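Local coordinates for tyrosinase (Aspergillus oryzae, PDB 6JU8), which probably oxidises L-tyrosine and L-dopa to L-dopaquinone with molecular oxygen at a dinuclear copper centre, as tyrosinases do, at residues 64-69 / 211-216; 375-380 / 437-442. The protein carries 1 engineered substitution. All coordinates share one frame; numbering follows the deposited sequence.

Contact 1 (64-69 / 211-216); sequences YFRLAG and RPYAIT
Y213 reaches from the 211-216 loop to the helix 64-69 and meets two of its side chains in turn. Its CB lies 4.1 Å from CE1 of F65, an apolar contact at the root of the side chain. With CG anti to the carbonyl carbon (chi1 -60°), the ring then crosses R66 at a slant: CD1 is about equally far from F65 CE1 and R66 CD, and Y213 CE1 comes to 3.5 Å from R66 CD. At the tip, Y213 OH stands over one face of the guanidinium, offset toward its rim, 3.3 Å from R66 NH1. The angle is poor for a hydrogen bond, and the two planes are 38° apart, so this is contact without stacking. The arginine's polar end is engaged elsewhere, NH2 in a salt bridge with E77 and NH1 on the carbonyl of L58. The Y213 backbone joins in through its O, 3.5 Å from F65 CZ, and the same CZ touches I215 CD1 at 4.0 Å, the two side chains coming from opposite directions. F65 also packs on L58, L209 and the ring of Y368. The contact thus lays the loop between strands 190-194 and 218-222 against helix 64-69, whose L67 and Y64 pack on helix 103-129.

Contact 2 (375-380 / 437-442); sequences HHCNID and YDYAIT. With CU (copper (II) ion), chain D.
OD2 of D380 lies at the edge of two tyrosine rings, Y437 and Y439, near the plane of each. The carboxylate plane is turned 61° from the Y437 ring and 52° from the Y439 ring, while CE2 of Y439 lies at the edge of the Y437 ring. Y439 OH donates to the anti lone pair of D380 OD2 at 2.6 Å. Y437 OH reaches the same oxygen, D380 OD2, from above the carboxylate plane at 2.7 Å. D380 is brought there by a first torsion that sets CG opposite the backbone N (chi1 -167°). One turn earlier, C377 adds looser contacts, its SG 4.4 Å from Y439 CE1 and its O 3.5 Å from Y439 OH. On the same helix, H376 NE2 binds copper at 1.9 Å, with H332, H336 and a water completing the ligands; its ring stacks on H107, a ligand of the other copper. OD1 of D380 forms a salt bridge with R108, and R23 NH1 hydrogen-bonds Y439 OH while R23 makes a cation-pi contact with Y437. Two phenol donors on OD2 and R108 on OD1 would be expected to stabilise the buried aspartate as an anion, tying the loop 437-442 to the copper-binding helix.

In the fold
From the N terminus the chain passes through helices 26-34 and 41-55 to helix 64-69, where contact 1 opens. It closes 142 residues later, before strand 218-222, after a span that includes helix 103-129 and all three ligands of one copper, H71, H98 and H107. Contact 2 opens on helix 371-389 and closes 57 residues on, in the loop before helix 448-456, spanning strands 412-415 and 420-423. The two loops follow in series, neither nested nor crossed, with contact centres 27 Å apart on opposite sides of the chain's centre. Contact 1 joins parts of the tyrosinase central domain; contact 2 brings the segment leading to helix 448-456 back to helix 371-389.

Contact 1 (64-69 / 211-216)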
ATOM      1  N   TYR A  64      12.129   9.705  17.231  1.00 10.20           N
ATOM      2  CA  TYR A  64      11.499   8.404  17.011  1.00  9.88           C
ATOM      3  C   TYR A  64      12.506   7.318  16.684  1.00  9.48           C
ATOM      4  O   TYR A  64      12.465   6.200  17.224  1.00  9.91           O
ATOM      5  CB  TYR A  64      10.469   8.537  15.880  1.00  9.73           C
ATOM      6  CG  TYR A  64       9.649   7.266  15.695  1.00  9.68           C
ATOM      7  CD1 TYR A  64       8.456   7.069  16.392  1.00  9.69           C
ATOM      8  CD2 TYR A  64      10.081   6.282  14.814  1.00  9.83           C
ATOM      9  CE1 TYR A  64       7.711   5.917  16.212  1.00 10.21           C
ATOM     10  CE2 TYR A  64       9.349   5.113  14.627  1.00 10.03           C
ATOM     11  CZ  TYR A  64       8.178   4.943  15.340  1.00 10.60           C
ATOM     12  OH  TYR A  64       7.447   3.786  15.152  1.00 12.87           O
ATOM     13  N   PHE A  65      13.448   7.636  15.789  1.00  9.48           N
ATOM     14  CA  PHE A  65      14.433   6.647  15.393  1.00  9.61           C
ATOM     15  C   PHE A  65      15.174   6.120  16.628  1.00  9.10           C
ATOM     16  O   PHE A  65      15.371   4.929  16.815  1.00 10.37           O
ATOM     17  CB  PHE A  65      15.453   7.220  14.391  1.00 11.10           C
ATOM     18  CG  PHE A  65      16.448   6.181  13.939  1.00  9.95           C
ATOM     19  CD1 PHE A  65      17.544   5.844  14.730  1.00 11.44           C
ATOM     20  CD2 PHE A  65      16.279   5.531  12.713  1.00 11.33           C
ATOM     21  CE1 PHE A  65      18.453   4.868  14.334  1.00 12.32           C
ATOM     22  CE2 PHE A  65      17.171   4.556  12.320  1.00 12.51           C
ATOM     23  CZ  PHE A  65      18.259   4.242  13.107  1.00 12.30           C
ATOM     24  N   ARG A  66      15.632   7.030  17.500  1.00 10.02           N
ATOM     25  CA  ARG A  66      16.415   6.578  18.647  1.00  9.86           C
ATOM     26  C   ARG A  66      15.562   5.848  19.668  1.00  8.71           C
ATOM     27  O   ARG A  66      16.054   4.920  20.329  1.00  9.79           O
ATOM     28  CB  ARG A  66      17.144   7.763  19.275  1.00 10.74           C
ATOM     29  CG  ARG A  66      18.216   8.391  18.402  1.00 12.21           C
ATOM     30  CD  ARG A  66      19.453   7.518  18.229  1.00 12.52           C
ATOM     31  NE  ARG A  66      20.035   7.072  19.497  1.00 13.24           N
ATOM     32  CZ  ARG A  66      20.762   7.829  20.297  1.00 13.99           C
ATOM     33  NH1 ARG A  66      20.994   9.110  20.007  1.00 14.15           N
ATOM     34  NH2 ARG A  66      21.246   7.337  21.441  1.00 16.79           N
ATOM     35  N   LEU A  67      14.307   6.237  19.861  1.00  9.02           N
ATOM     36  CA  LEU A  67      13.424   5.488  20.758  1.00  9.33           C
ATOM     37  C   LEU A  67      13.137   4.088  20.240  1.00  9.38           C
ATOM     38  O   LEU A  67      13.243   3.111  20.999  1.00  9.42           O
ATOM     39  CB  LEU A  67      12.106   6.257  20.943  1.00 10.06           C
ATOM     40  CG  LEU A  67      12.266   7.575  21.700  1.00 10.97           C
ATOM     41  CD1 LEU A  67      10.986   8.380  21.597  1.00 13.03           C
ATOM     42  CD2 LEU A  67      12.616   7.288  23.164  1.00 12.92           C
ATOM     43  N   ALA A  68      12.833   3.963  18.946  1.00  8.99           N
ATOM     44  CA  ALA A  68      12.703   2.649  18.324  1.00  9.36           C
ATOM     45  C   ALA A  68      14.011   1.868  18.392  1.00  8.41           C
ATOM     46  O   ALA A  68      14.020   0.641  18.528  1.00  9.82           O
ATOM     47  CB  ALA A  68      12.268   2.807  16.882  1.00  9.71           C
ATOM     48  N   GLY A  69      15.145   2.571  18.326  1.00 10.00           N
ATOM     49  CA  GLY A  69      16.439   1.914  18.358  1.00  9.94           C
ATOM     50  C   GLY A  69      16.732   1.268  19.688  1.00 10.30           C
ATOM     51  O   GLY A  69      17.575   0.370  19.762  1.00 13.04           O
ATOM     52  N   ARG A 211      27.229   6.560  10.880  1.00 18.04           N
ATOM     53  CA  ARG A 211      27.662   5.697  11.974  1.00 17.53           C
ATOM     54  C   ARG A 211      27.349   6.326  13.320  1.00 17.51           C
ATOM     55  O   ARG A 211      27.496   7.544  13.465  1.00 19.55           O
ATOM     56  CB  ARG A 211      29.175   5.445  11.892  1.00 23.59           C
ATOM     57  N   PRO A 212      26.960   5.544  14.323  1.00 17.23           N
ATOM     58  CA  PRO A 212      26.803   4.096  14.288  1.00 15.56           C
ATOM     59  C   PRO A 212      25.372   3.622  14.042  1.00 13.95           C
ATOM     60  O   PRO A 212      24.984   2.548  14.516  1.00 14.15           O
ATOM     61  CB  PRO A 212      27.197   3.728  15.741  1.00 19.28           C
ATOM     62  CG  PRO A 212      26.644   4.852  16.549  1.00 19.46           C
ATOM     63  CD  PRO A 212      26.722   6.092  15.683  1.00 20.71           C
ATOM     64  N   TYR A 213      24.552   4.379  13.314  1.00 11.64           N
ATOM     65  CA  TYR A 213      23.113   4.178  13.271  1.00 11.22           C
ATOM     66  C   TYR A 213      22.615   3.396  12.065  1.00 11.21           C
ATOM     67  O   TYR A 213      21.408   3.145  11.986  1.00 12.56           O
ATOM     68  CB  TYR A 213      22.378   5.526  13.284  1.00 13.12           C
ATOM     69  CG  TYR A 213      22.703   6.304  14.536  1.00 13.55           C
ATOM     70  CD1 TYR A 213      22.253   5.846  15.766  1.00 15.06           C
ATOM     71  CD2 TYR A 213      23.471   7.460  14.523  1.00 16.40           C
ATOM     72  CE1 TYR A 213      22.530   6.498  16.942  1.00 18.62           C
ATOM     73  CE2 TYR A 213      23.760   8.133  15.696  1.00 22.89           C
ATOM     74  CZ  TYR A 213      23.286   7.650  16.903  1.00 18.58           C
ATOM     75  OH  TYR A 213      23.552   8.315  18.082  1.00 25.74           O
ATOM     76  N   ALA A 214      23.474   3.034  11.124  1.00 12.14           N
ATOM     77  CA  ALA A 214      23.010   2.328   9.932  1.00 11.75           C
ATOM     78  C   ALA A 214      22.352   0.995  10.297  1.00 12.36           C
ATOM     79  O   ALA A 214      22.839   0.226  11.136  1.00 15.08           O
ATOM     80  CB  ALA A 214      24.170   2.081   8.967  1.00 13.93           C
ATOM     81  N   ILE A 215      21.208   0.726   9.660  1.00 11.71           N
ATOM     82  CA  ILE A 215      20.460  -0.509   9.816  1.00 12.02           C
ATOM     83  C   ILE A 215      20.996  -1.513   8.804  1.00 12.50           C
ATOM     84  O   ILE A 215      20.944  -1.260   7.604  1.00 14.87           O
ATOM     85  CB  ILE A 215      18.953  -0.280   9.574  1.00 14.14           C
ATOM     86  CG1 ILE A 215      18.351   0.799  10.483  1.00 14.72           C
ATOM     87  CG2 ILE A 215      18.165  -1.589   9.677  1.00 16.45           C
ATOM     88  CD1 ILE A 215      18.291   0.432  11.946  1.00 19.33           C
ATOM     89  N   THR A 216      21.506  -2.650   9.247  1.00 12.37           N
ATOM     90  CA  THR A 216      21.959  -3.699   8.342  1.00 12.48           C
ATOM     91  C   THR A 216      20.803  -4.577   7.886  1.00 11.84           C
ATOM     92  O   THR A 216      19.709  -4.527   8.423  1.00 11.53           O
ATOM     93  CB  THR A 216      23.020  -4.588   9.013  1.00 13.25           C
ATOM     94  OG1 THR A 216      22.442  -5.279  10.117  1.00 14.61           O
ATOM     95  CG2 THR A 216      24.166  -3.731   9.567  1.00 17.45           C
TER

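Contact 2 (375-380 / 437-442)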
ATOM      1  N   HIS A 375       0.486  -2.338  19.334  1.00  7.91           N
ATOM      2  CA  HIS A 375       0.523  -3.764  19.688  1.00  8.41           C
ATOM      3  C   HIS A 375       1.001  -3.943  21.120  1.00  8.14           C
ATOM      4  O   HIS A 375       0.369  -4.632  21.942  1.00  8.46           O
ATOM      5  CB  HIS A 375       1.449  -4.480  18.698  1.00  8.45           C
ATOM      6  CG  HIS A 375       1.614  -5.940  18.944  1.00  8.06           C
ATOM      7  ND1 HIS A 375       0.565  -6.775  19.257  1.00  9.08           N
ATOM      8  CD2 HIS A 375       2.742  -6.710  18.850  1.00  9.62           C
ATOM      9  CE1 HIS A 375       1.055  -8.006  19.375  1.00  9.29           C
ATOM     10  NE2 HIS A 375       2.366  -8.008  19.140  1.00  9.85           N
ATOM     11  N   HIS A 376       2.161  -3.331  21.451  1.00  8.69           N
ATOM     12  CA  HIS A 376       2.657  -3.516  22.811  1.00  8.06           C
ATOM     13  C   HIS A 376       1.777  -2.849  23.847  1.00  8.52           C
ATOM     14  O   HIS A 376       1.734  -3.316  24.988  1.00  8.92           O
ATOM     15  CB  HIS A 376       4.121  -3.035  22.907  1.00  9.48           C
ATOM     16  CG  HIS A 376       4.999  -4.225  22.577  1.00  8.95           C
ATOM     17  ND1 HIS A 376       5.189  -5.231  23.500  1.00  9.59           N
ATOM     18  CD2 HIS A 376       5.576  -4.644  21.431  1.00 10.31           C
ATOM     19  CE1 HIS A 376       5.909  -6.190  22.946  1.00  9.66           C
ATOM     20  NE2 HIS A 376       6.167  -5.862  21.666  1.00 10.27           N
ATOM     21  N   CYS A 377       1.025  -1.818  23.494  1.00  8.34           N
ATOM     22  CA  CYS A 377       0.059  -1.275  24.429  1.00  8.53           C
ATOM     23  C   CYS A 377      -1.007  -2.318  24.750  1.00  7.94           C
ATOM     24  O   CYS A 377      -1.359  -2.517  25.938  1.00  8.96           O
ATOM     25  CB  CYS A 377      -0.478   0.062  23.878  1.00  9.88           C
ATOM     26  SG  CYS A 377      -1.427   0.892  25.192  1.00 10.56           S
ATOM     27  N   ASN A 378      -1.471  -3.086  23.758  1.00  7.82           N
ATOM     28  CA  ASN A 378      -2.398  -4.170  24.083  1.00  8.06           C
ATOM     29  C   ASN A 378      -1.721  -5.320  24.816  1.00  8.71           C
ATOM     30  O   ASN A 378      -2.353  -5.942  25.678  1.00  8.88           O
ATOM     31  CB  ASN A 378      -3.109  -4.735  22.838  1.00  8.90           C
ATOM     32  CG  ASN A 378      -4.344  -5.516  23.259  1.00  8.54           C
ATOM     33  OD1 ASN A 378      -5.126  -5.033  24.099  1.00 10.23           O
ATOM     34  ND2 ASN A 378      -4.545  -6.711  22.731  1.00  9.36           N
ATOM     35  N   ILE A 379      -0.458  -5.631  24.528  1.00  8.35           N
ATOM     36  CA  ILE A 379       0.226  -6.672  25.316  1.00  8.29           C
ATOM     37  C   ILE A 379       0.303  -6.239  26.775  1.00  7.57           C
ATOM     38  O   ILE A 379       0.135  -7.070  27.686  1.00  8.95           O
ATOM     39  CB  ILE A 379       1.589  -6.988  24.702  1.00  8.52           C
ATOM     40  CG1 ILE A 379       1.426  -7.556  23.282  1.00  9.61           C
ATOM     41  CG2 ILE A 379       2.430  -7.891  25.599  1.00  9.31           C
ATOM     42  CD1 ILE A 379       0.587  -8.826  23.220  1.00  9.52           C
ATOM     43  N   ASP A 380       0.518  -4.944  27.012  1.00  8.52           N
ATOM     44  CA  ASP A 380       0.511  -4.421  28.382  1.00  8.66           C
ATOM     45  C   ASP A 380      -0.852  -4.576  29.036  1.00  8.46           C
ATOM     46  O   ASP A 380      -0.958  -4.947  30.217  1.00  9.44           O
ATOM     47  CB  ASP A 380       0.929  -2.935  28.372  1.00  9.28           C
ATOM     48  CG  ASP A 380       1.220  -2.513  29.807  1.00  9.58           C
ATOM     49  OD1 ASP A 380       2.219  -3.036  30.344  1.00 10.41           O
ATOM     50  OD2 ASP A 380       0.450  -1.719  30.388  1.00  9.86           O
ATOM     51  N   TYR A 437      -1.561   5.530  34.358  1.00 12.49           N
ATOM     52  CA  TYR A 437      -2.522   5.167  33.331  1.00 12.19           C
ATOM     53  C   TYR A 437      -3.304   3.959  33.835  1.00 11.53           C
ATOM     54  O   TYR A 437      -2.901   3.273  34.782  1.00 12.34           O
ATOM     55  CB  TYR A 437      -1.863   4.847  31.990  1.00 11.96           C
ATOM     56  CG  TYR A 437      -1.008   3.592  31.981  1.00 11.80           C
ATOM     57  CD1 TYR A 437      -1.565   2.349  31.780  1.00 12.04           C
ATOM     58  CD2 TYR A 437       0.371   3.668  32.201  1.00 12.07           C
ATOM     59  CE1 TYR A 437      -0.766   1.204  31.785  1.00 10.84           C
ATOM     60  CE2 TYR A 437       1.186   2.544  32.189  1.00 10.99           C
ATOM     61  CZ  TYR A 437       0.598   1.308  31.977  1.00 11.28           C
ATOM     62  OH  TYR A 437       1.411   0.192  31.969  1.00 11.62           O
ATOM     63  N   ASP A 438      -4.415   3.711  33.156  1.00 12.67           N
ATOM     64  CA  ASP A 438      -5.193   2.503  33.476  1.00 11.99           C
ATOM     65  C   ASP A 438      -5.894   2.043  32.197  1.00 10.83           C
ATOM     66  O   ASP A 438      -5.790   2.698  31.149  1.00 13.29           O
ATOM     67  CB  ASP A 438      -6.175   2.795  34.591  1.00 14.75           C
ATOM     68  CG  ASP A 438      -6.618   1.626  35.437  1.00 15.80           C
ATOM     69  OD1 ASP A 438      -6.253   0.475  35.111  1.00 15.05           O
ATOM     70  OD2 ASP A 438      -7.348   1.877  36.419  1.00 21.80           O
ATOM     71  N   TYR A 439      -6.582   0.911  32.269  1.00 10.71           N
ATOM     72  CA  TYR A 439      -7.419   0.401  31.187  1.00 10.34           C
ATOM     73  C   TYR A 439      -8.862   0.324  31.673  1.00 12.01           C
ATOM     74  O   TYR A 439      -9.103  -0.030  32.826  1.00 13.59           O
ATOM     75  CB  TYR A 439      -6.949  -0.996  30.746  1.00 11.23           C
ATOM     76  CG  TYR A 439      -5.503  -0.957  30.287  1.00 10.76           C
ATOM     77  CD1 TYR A 439      -5.193  -0.439  29.028  1.00  9.15           C
ATOM     78  CD2 TYR A 439      -4.477  -1.416  31.114  1.00 11.01           C
ATOM     79  CE1 TYR A 439      -3.879  -0.387  28.583  1.00  9.12           C
ATOM     80  CE2 TYR A 439      -3.157  -1.363  30.676  1.00 10.23           C
ATOM     81  CZ  TYR A 439      -2.866  -0.846  29.419  1.00  9.08           C
ATOM     82  OH  TYR A 439      -1.563  -0.773  28.962  1.00  9.78           O
ATOM     83  N   ALA A 440      -9.822   0.621  30.816  1.00 11.48           N
ATOM     84  CA  ALA A 440     -11.218   0.506  31.246  1.00 12.76           C
ATOM     85  C   ALA A 440     -11.528  -0.874  31.822  1.00 12.19           C
ATOM     86  O   ALA A 440     -12.231  -0.997  32.833  1.00 12.81           O
ATOM     87  CB  ALA A 440     -12.184   0.775  30.105  1.00 12.95           C
ATOM     88  N   ILE A 441     -11.015  -1.901  31.160  1.00 10.82           N
ATOM     89  CA  ILE A 441     -11.337  -3.259  31.566  1.00 11.33           C
ATOM     90  C   ILE A 441     -10.820  -3.619  32.951  1.00 11.37           C
ATOM     91  O   ILE A 441     -11.390  -4.565  33.521  1.00 12.26           O
ATOM     92  CB  ILE A 441     -10.846  -4.257  30.513  1.00 10.72           C
ATOM     93  CG1 ILE A 441     -11.476  -5.642  30.704  1.00 13.38           C
ATOM     94  CG2 ILE A 441      -9.329  -4.344  30.471  1.00 12.01           C
ATOM     95  CD1 ILE A 441     -11.326  -6.502  29.453  1.00 13.92           C
ATOM     96  N   THR A 442      -9.819  -2.903  33.447  1.00 11.51           N
ATOM     97  CA  THR A 442      -9.271  -3.187  34.784  1.00 13.92           C
ATOM     98  C   THR A 442      -9.814  -2.229  35.835  1.00 15.02           C
ATOM     99  O   THR A 442      -9.371  -2.247  36.986  1.00 21.67           O
ATOM    100  CB  THR A 442      -7.736  -3.195  34.817  1.00 13.93           C
ATOM    101  OG1 THR A 442      -7.158  -2.044  34.186  1.00 15.51           O
ATOM    102  CG2 THR A 442      -7.200  -4.385  34.030  1.00 15.51           C
TER
HETATM  103 CU    CU D 502       6.744  -6.977  20.296  0.53 10.87          CU
HETATM  104  O   HOH W   1       8.928  -6.856  20.907  1.00 22.12           O